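Long-range contact in putative phytoene/squalene synthase YisP (Bacillus subtilis subsp. subtilis, PDB 3WE9), which hydrolyses farnesyl diphosphate to farnesol and diphosphate and takes part in biofilm formation: residues R176-T188 with N198-F210. Numbering follows the deposited sequence.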
loop_
_atom_site.group_PDB
_atom_site.type_symbol
_atom_site.label_atom_id
_atom_site.label_comp_id
_atom_site.label_asym_id
_atom_site.label_seq_id
_atom_site.Cartn_x
_atom_site.Cartn_y
_atom_site.Cartn_z
ATOM N N ARG A 176 5.677 13.819 -7.360
ATOM C CA ARG A 176 5.915 13.388 -5.988
ATOM C C ARG A 176 7.390 13.232 -5.630
ATOM O O ARG A 176 7.726 13.063 -4.458
ATOM C CB ARG A 176 5.131 12.099 -5.696
ATOM C CG ARG A 176 3.613 12.288 -5.848
ATOM C CD ARG A 176 2.818 11.089 -5.328
ATOM N NE ARG A 176 1.400 11.148 -5.699
ATOM C CZ ARG A 176 0.531 12.062 -5.266
ATOM N NH1 ARG A 176 0.913 13.016 -4.433
ATOM N NH2 ARG A 176 -0.729 12.025 -5.676
ATOM N N ILE A 177 8.273 13.292 -6.628
ATOM C CA ILE A 177 9.711 13.196 -6.367
ATOM C C ILE A 177 10.142 14.509 -5.694
ATOM O O ILE A 177 9.975 15.591 -6.264
ATOM C CB ILE A 177 10.519 13.021 -7.667
ATOM C CG1 ILE A 177 10.054 11.756 -8.396
ATOM C CG2 ILE A 177 12.012 12.945 -7.346
ATOM C CD1 ILE A 177 10.551 11.659 -9.818
ATOM N N PRO A 178 10.697 14.426 -4.474
ATOM C CA PRO A 178 11.142 15.601 -3.718
ATOM C C PRO A 178 12.248 16.392 -4.408
ATOM O O PRO A 178 13.347 15.885 -4.630
ATOM C CB PRO A 178 11.599 15.003 -2.391
ATOM C CG PRO A 178 10.790 13.758 -2.273
ATOM C CD PRO A 178 10.861 13.206 -3.667
ATOM N N ARG A 179 11.950 17.645 -4.738
ATOM C CA ARG A 179 12.921 18.499 -5.407
ATOM C C ARG A 179 14.190 18.717 -4.587
ATOM O O ARG A 179 15.272 18.909 -5.151
ATOM C CB ARG A 179 12.274 19.839 -5.780
ATOM C CG ARG A 179 11.682 19.869 -7.196
ATOM C CD ARG A 179 10.800 18.652 -7.502
ATOM N NE ARG A 179 10.286 18.701 -8.868
ATOM C CZ ARG A 179 9.487 17.787 -9.411
ATOM N NH1 ARG A 179 9.091 16.723 -8.708
ATOM N NH2 ARG A 179 9.072 17.943 -10.663
ATOM N N GLN A 180 14.070 18.696 -3.263
ATOM C CA GLN A 180 15.248 18.876 -2.415
ATOM C C GLN A 180 16.141 17.641 -2.486
ATOM O O GLN A 180 17.360 17.743 -2.364
ATOM C CB GLN A 180 14.849 19.141 -0.960
ATOM C CG GLN A 180 14.328 20.546 -0.705
ATOM C CD GLN A 180 15.298 21.607 -1.179
ATOM O OE1 GLN A 180 16.437 21.682 -0.709
ATOM N NE2 GLN A 180 14.858 22.430 -2.124
ATOM N N VAL A 181 15.535 16.475 -2.676
ATOM C CA VAL A 181 16.316 15.248 -2.788
ATOM C C VAL A 181 16.989 15.257 -4.168
ATOM O O VAL A 181 18.162 14.916 -4.298
ATOM C CB VAL A 181 15.424 13.987 -2.635
ATOM C CG1 VAL A 181 16.250 12.728 -2.891
ATOM C CG2 VAL A 181 14.837 13.933 -1.223
ATOM N N MET A 182 16.247 15.663 -5.192
ATOM C CA MET A 182 16.815 15.741 -6.530
ATOM C C MET A 182 18.035 16.660 -6.512
ATOM O O MET A 182 19.085 16.328 -7.067
ATOM C CB MET A 182 15.788 16.291 -7.520
ATOM C CG MET A 182 14.715 15.302 -7.939
ATOM S SD MET A 182 13.320 16.131 -8.715
ATOM C CE MET A 182 14.074 16.819 -10.212
ATOM N N GLN A 183 17.888 17.808 -5.858
ATOM C CA GLN A 183 18.962 18.798 -5.777
ATOM C C GLN A 183 20.209 18.264 -5.087
ATOM O O GLN A 183 21.324 18.628 -5.445
ATOM C CB GLN A 183 18.468 20.054 -5.048
ATOM C CG GLN A 183 19.500 21.184 -4.995
ATOM C CD GLN A 183 18.951 22.460 -4.365
ATOM O OE1 GLN A 183 18.503 22.460 -3.218
ATOM N NE2 GLN A 183 18.986 23.553 -5.121
ATOM N N GLN A 184 20.004 17.411 -4.089
ATOM C CA GLN A 184 21.088 16.791 -3.336
ATOM C C GLN A 184 22.046 16.056 -4.265
ATOM O O GLN A 184 23.263 16.108 -4.091
ATOM C CB GLN A 184 20.525 15.746 -2.362
ATOM C CG GLN A 184 20.162 16.215 -0.973
ATOM C CD GLN A 184 19.330 15.186 -0.218
ATOM O OE1 GLN A 184 19.528 13.974 -0.355
ATOM N NE2 GLN A 184 18.394 15.665 0.585
ATOM N N PHE A 185 21.473 15.352 -5.239
ATOM C CA PHE A 185 22.241 14.536 -6.166
ATOM C C PHE A 185 22.446 15.106 -7.568
ATOM O O PHE A 185 23.054 14.457 -8.414
ATOM C CB PHE A 185 21.588 13.147 -6.243
ATOM C CG PHE A 185 21.416 12.494 -4.896
ATOM C CD1 PHE A 185 22.529 12.209 -4.100
ATOM C CD2 PHE A 185 20.145 12.214 -4.399
ATOM C CE1 PHE A 185 22.374 11.656 -2.822
ATOM C CE2 PHE A 185 19.975 11.663 -3.124
ATOM C CZ PHE A 185 21.096 11.383 -2.333
ATOM N N GLY A 186 21.945 16.313 -7.811
ATOM C CA GLY A 186 22.116 16.930 -9.114
ATOM C C GLY A 186 21.195 16.430 -10.217
ATOM O O GLY A 186 21.548 16.508 -11.395
ATOM N N TYR A 187 20.025 15.911 -9.852
ATOM C CA TYR A 187 19.068 15.435 -10.844
ATOM C C TYR A 187 18.209 16.641 -11.200
ATOM O O TYR A 187 17.537 17.214 -10.338
ATOM C CB TYR A 187 18.197 14.308 -10.273
ATOM C CG TYR A 187 17.372 13.597 -11.328
ATOM C CD1 TYR A 187 17.986 12.989 -12.425
ATOM C CD2 TYR A 187 15.980 13.538 -11.236
ATOM C CE1 TYR A 187 17.232 12.342 -13.405
ATOM C CE2 TYR A 187 15.218 12.894 -12.211
ATOM C CZ TYR A 187 15.855 12.301 -13.296
ATOM O OH TYR A 187 15.109 11.677 -14.274
ATOM N N THR A 188 18.216 17.015 -12.474
ATOM C CA THR A 188 17.486 18.198 -12.927
ATOM C C THR A 188 16.030 18.024 -13.333
ATOM O O THR A 188 15.593 16.930 -13.665
ATOM C CB THR A 188 18.217 18.825 -14.121
ATOM O OG1 THR A 188 18.150 17.922 -15.235
ATOM C CG2 THR A 188 19.675 19.063 -13.775
ATOM N N ASN A 198 19.813 8.309 -14.956
ATOM C CA ASN A 198 21.253 8.429 -14.833
ATOM C C ASN A 198 21.611 8.186 -13.378
ATOM O O ASN A 198 20.737 7.860 -12.567
ATOM C CB ASN A 198 21.723 9.823 -15.280
ATOM C CG ASN A 198 20.922 10.949 -14.641
ATOM O OD1 ASN A 198 20.351 10.784 -13.562
ATOM N ND2 ASN A 198 20.890 12.106 -15.302
ATOM N N LYS A 199 22.891 8.333 -13.046
ATOM C CA LYS A 199 23.359 8.127 -11.680
ATOM C C LYS A 199 22.629 9.040 -10.695
ATOM O O LYS A 199 22.263 8.619 -9.601
ATOM C CB LYS A 199 24.866 8.378 -11.596
ATOM C CG LYS A 199 25.444 8.202 -10.197
ATOM C CD LYS A 199 25.203 6.793 -9.664
ATOM C CE LYS A 199 25.847 6.605 -8.291
ATOM N NZ LYS A 199 25.584 5.256 -7.721
ATOM N N ALA A 200 22.426 10.291 -11.090
ATOM C CA ALA A 200 21.730 11.263 -10.245
ATOM C C ALA A 200 20.324 10.755 -9.926
ATOM O O ALA A 200 19.826 10.928 -8.808
ATOM C CB ALA A 200 21.653 12.608 -10.958
ATOM N N PHE A 201 19.675 10.133 -10.904
ATOM C CA PHE A 201 18.338 9.611 -10.670
ATOM C C PHE A 201 18.328 8.399 -9.751
ATOM O O PHE A 201 17.501 8.314 -8.839
ATOM C CB PHE A 201 17.633 9.217 -11.969
ATOM C CG PHE A 201 16.310 8.538 -11.732
ATOM C CD1 PHE A 201 15.257 9.235 -11.139
ATOM C CD2 PHE A 201 16.137 7.189 -12.026
ATOM C CE1 PHE A 201 14.048 8.596 -10.839
ATOM C CE2 PHE A 201 14.936 6.540 -11.731
ATOM C CZ PHE A 201 13.888 7.245 -11.132
ATOM N N THR A 202 19.233 7.453 -9.988
ATOM C CA THR A 202 19.267 6.257 -9.159
ATOM C C THR A 202 19.606 6.606 -7.711
ATOM O O THR A 202 19.105 5.968 -6.784
ATOM C CB THR A 202 20.256 5.195 -9.717
ATOM O OG1 THR A 202 21.567 5.758 -9.825
ATOM C CG2 THR A 202 19.794 4.718 -11.091
ATOM N N MET A 203 20.453 7.613 -7.512
ATOM C CA MET A 203 20.791 8.045 -6.157
ATOM C C MET A 203 19.555 8.643 -5.486
ATOM O O MET A 203 19.315 8.424 -4.300
ATOM C CB MET A 203 21.918 9.080 -6.183
ATOM C CG MET A 203 23.271 8.467 -6.491
ATOM S SD MET A 203 24.562 9.708 -6.546
ATOM C CE MET A 203 25.018 9.793 -4.805
ATOM N N THR A 204 18.776 9.397 -6.259
ATOM C CA THR A 204 17.550 10.012 -5.766
ATOM C C THR A 204 16.563 8.906 -5.394
ATOM O O THR A 204 15.979 8.905 -4.308
ATOM C CB THR A 204 16.910 10.909 -6.851
ATOM O OG1 THR A 204 17.795 12.000 -7.145
ATOM C CG2 THR A 204 15.550 11.455 -6.376
ATOM N N TRP A 205 16.399 7.952 -6.303
ATOM C CA TRP A 205 15.487 6.835 -6.097
ATOM C C TRP A 205 15.895 5.996 -4.885
ATOM O O TRP A 205 15.058 5.653 -4.059
ATOM C CB TRP A 205 15.464 5.954 -7.352
ATOM C CG TRP A 205 14.399 4.912 -7.362
ATOM C CD1 TRP A 205 13.156 5.012 -7.925
ATOM C CD2 TRP A 205 14.490 3.585 -6.822
ATOM N NE1 TRP A 205 12.470 3.828 -7.777
ATOM C CE2 TRP A 205 13.262 2.937 -7.102
ATOM C CE3 TRP A 205 15.486 2.886 -6.131
ATOM C CZ2 TRP A 205 13.009 1.612 -6.716
ATOM C CZ3 TRP A 205 15.233 1.559 -5.746
ATOM C CH2 TRP A 205 14.002 0.943 -6.041
ATOM N N GLU A 206 17.180 5.665 -4.787
ATOM C CA GLU A 206 17.670 4.856 -3.675
ATOM C C GLU A 206 17.557 5.584 -2.332
ATOM O O GLU A 206 17.344 4.962 -1.293
ATOM C CB GLU A 206 19.121 4.427 -3.928
ATOM C CG GLU A 206 19.297 3.398 -5.063
ATOM C CD GLU A 206 18.641 2.048 -4.764
ATOM O OE1 GLU A 206 18.253 1.814 -3.602
ATOM O OE2 GLU A 206 18.521 1.212 -5.692
ATOM N N TYR A 207 17.689 6.904 -2.357
ATOM C CA TYR A 207 17.586 7.686 -1.127
ATOM C C TYR A 207 16.177 7.538 -0.552
ATOM O O TYR A 207 16.005 7.408 0.661
ATOM C CB TYR A 207 17.892 9.161 -1.403
ATOM C CG TYR A 207 18.130 9.988 -0.154
ATOM C CD1 TYR A 207 19.339 9.907 0.539
ATOM C CD2 TYR A 207 17.153 10.858 0.326
ATOM C CE1 TYR A 207 19.571 10.678 1.681
ATOM C CE2 TYR A 207 17.371 11.633 1.468
ATOM C CZ TYR A 207 18.584 11.540 2.137
ATOM O OH TYR A 207 18.814 12.320 3.248
ATOM N N ILE A 208 15.175 7.556 -1.431
ATOM C CA ILE A 208 13.781 7.406 -1.022
ATOM C C ILE A 208 13.498 5.935 -0.686
ATOM O O ILE A 208 12.776 5.635 0.267
ATOM C CB ILE A 208 12.818 7.883 -2.151
ATOM C CG1 ILE A 208 13.102 9.356 -2.475
ATOM C CG2 ILE A 208 11.354 7.708 -1.728
ATOM C CD1 ILE A 208 12.380 9.868 -3.713
ATOM N N ALA A 209 14.080 5.018 -1.461
ATOM C CA ALA A 209 13.879 3.586 -1.213
ATOM C C ALA A 209 14.443 3.208 0.168
ATOM O O ALA A 209 13.921 2.316 0.847
ATOM C CB ALA A 209 14.564 2.755 -2.316
ATOM N N PHE A 210 15.509 3.893 0.573
ATOM C CA PHE A 210 16.136 3.652 1.875
ATOM C C PHE A 210 15.108 3.870 2.993
ATOM O O PHE A 210 15.029 3.088 3.946
ATOM C CB PHE A 210 17.328 4.598 2.069
ATOM C CG PHE A 210 18.127 4.318 3.307
ATOM C CD1 PHE A 210 19.172 3.400 3.285
ATOM C CD2 PHE A 210 17.818 4.956 4.504
ATOM C CE1 PHE A 210 19.902 3.119 4.440
ATOM C CE2 PHE A 210 18.542 4.681 5.669
ATOM C CZ PHE A 210 19.584 3.760 5.632
HETATM O O HOH W 1 16.664 14.957 2.550
#
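Phe-185 plugs into helix 199-221 as a knob among Ala-200, Met-203, Thr-204 and Tyr-207. Its CB lies 3.8 Å from Ala-200 O, and CG, anti to the carbonyl carbon (chi1 -54°), meets Met-203 CB, which makes a CH-pi contact over one ring face. CD1, at 3.5 Å, and CE1 both meet Met-203 CE, the bent thioether adding an oblique Met-aromatic contact. On the other flank CD2 sits 3.6 Å from Thr-204 OG1, near the ring plane, and CE2 reaches Met-203 O. At the tip CZ comes 3.7 Å from Tyr-207 CD1, where the Phe-185 edge meets the Tyr-207 face in an offset edge-to-face pair, ring planes of Phe-185 and Tyr-207 64° apart. Thr-204 OG1 hydrogen-bonds to Ala-200 O, while CG2 packs against Val-181 CG1 and Ile-177 CG2. A Schellman motif with Gly-186 at C-prime closes the helix and brings in Tyr-187, whose ring takes Phe-201 CB over one face and whose OH hydrogen-bonds to Thr-196 O. Helix 179-185 and residues 199-210 run at 132° between N-to-C directions, axes 8.8 Å apart, about 22 Å from the chain centre (centre to centre) in the all-helical phytoene/squalene synthase fold; Leu-192 of helix 189-194 touches Ile-177 and Tyr-187, and helix 118-140 touches Tyr-207.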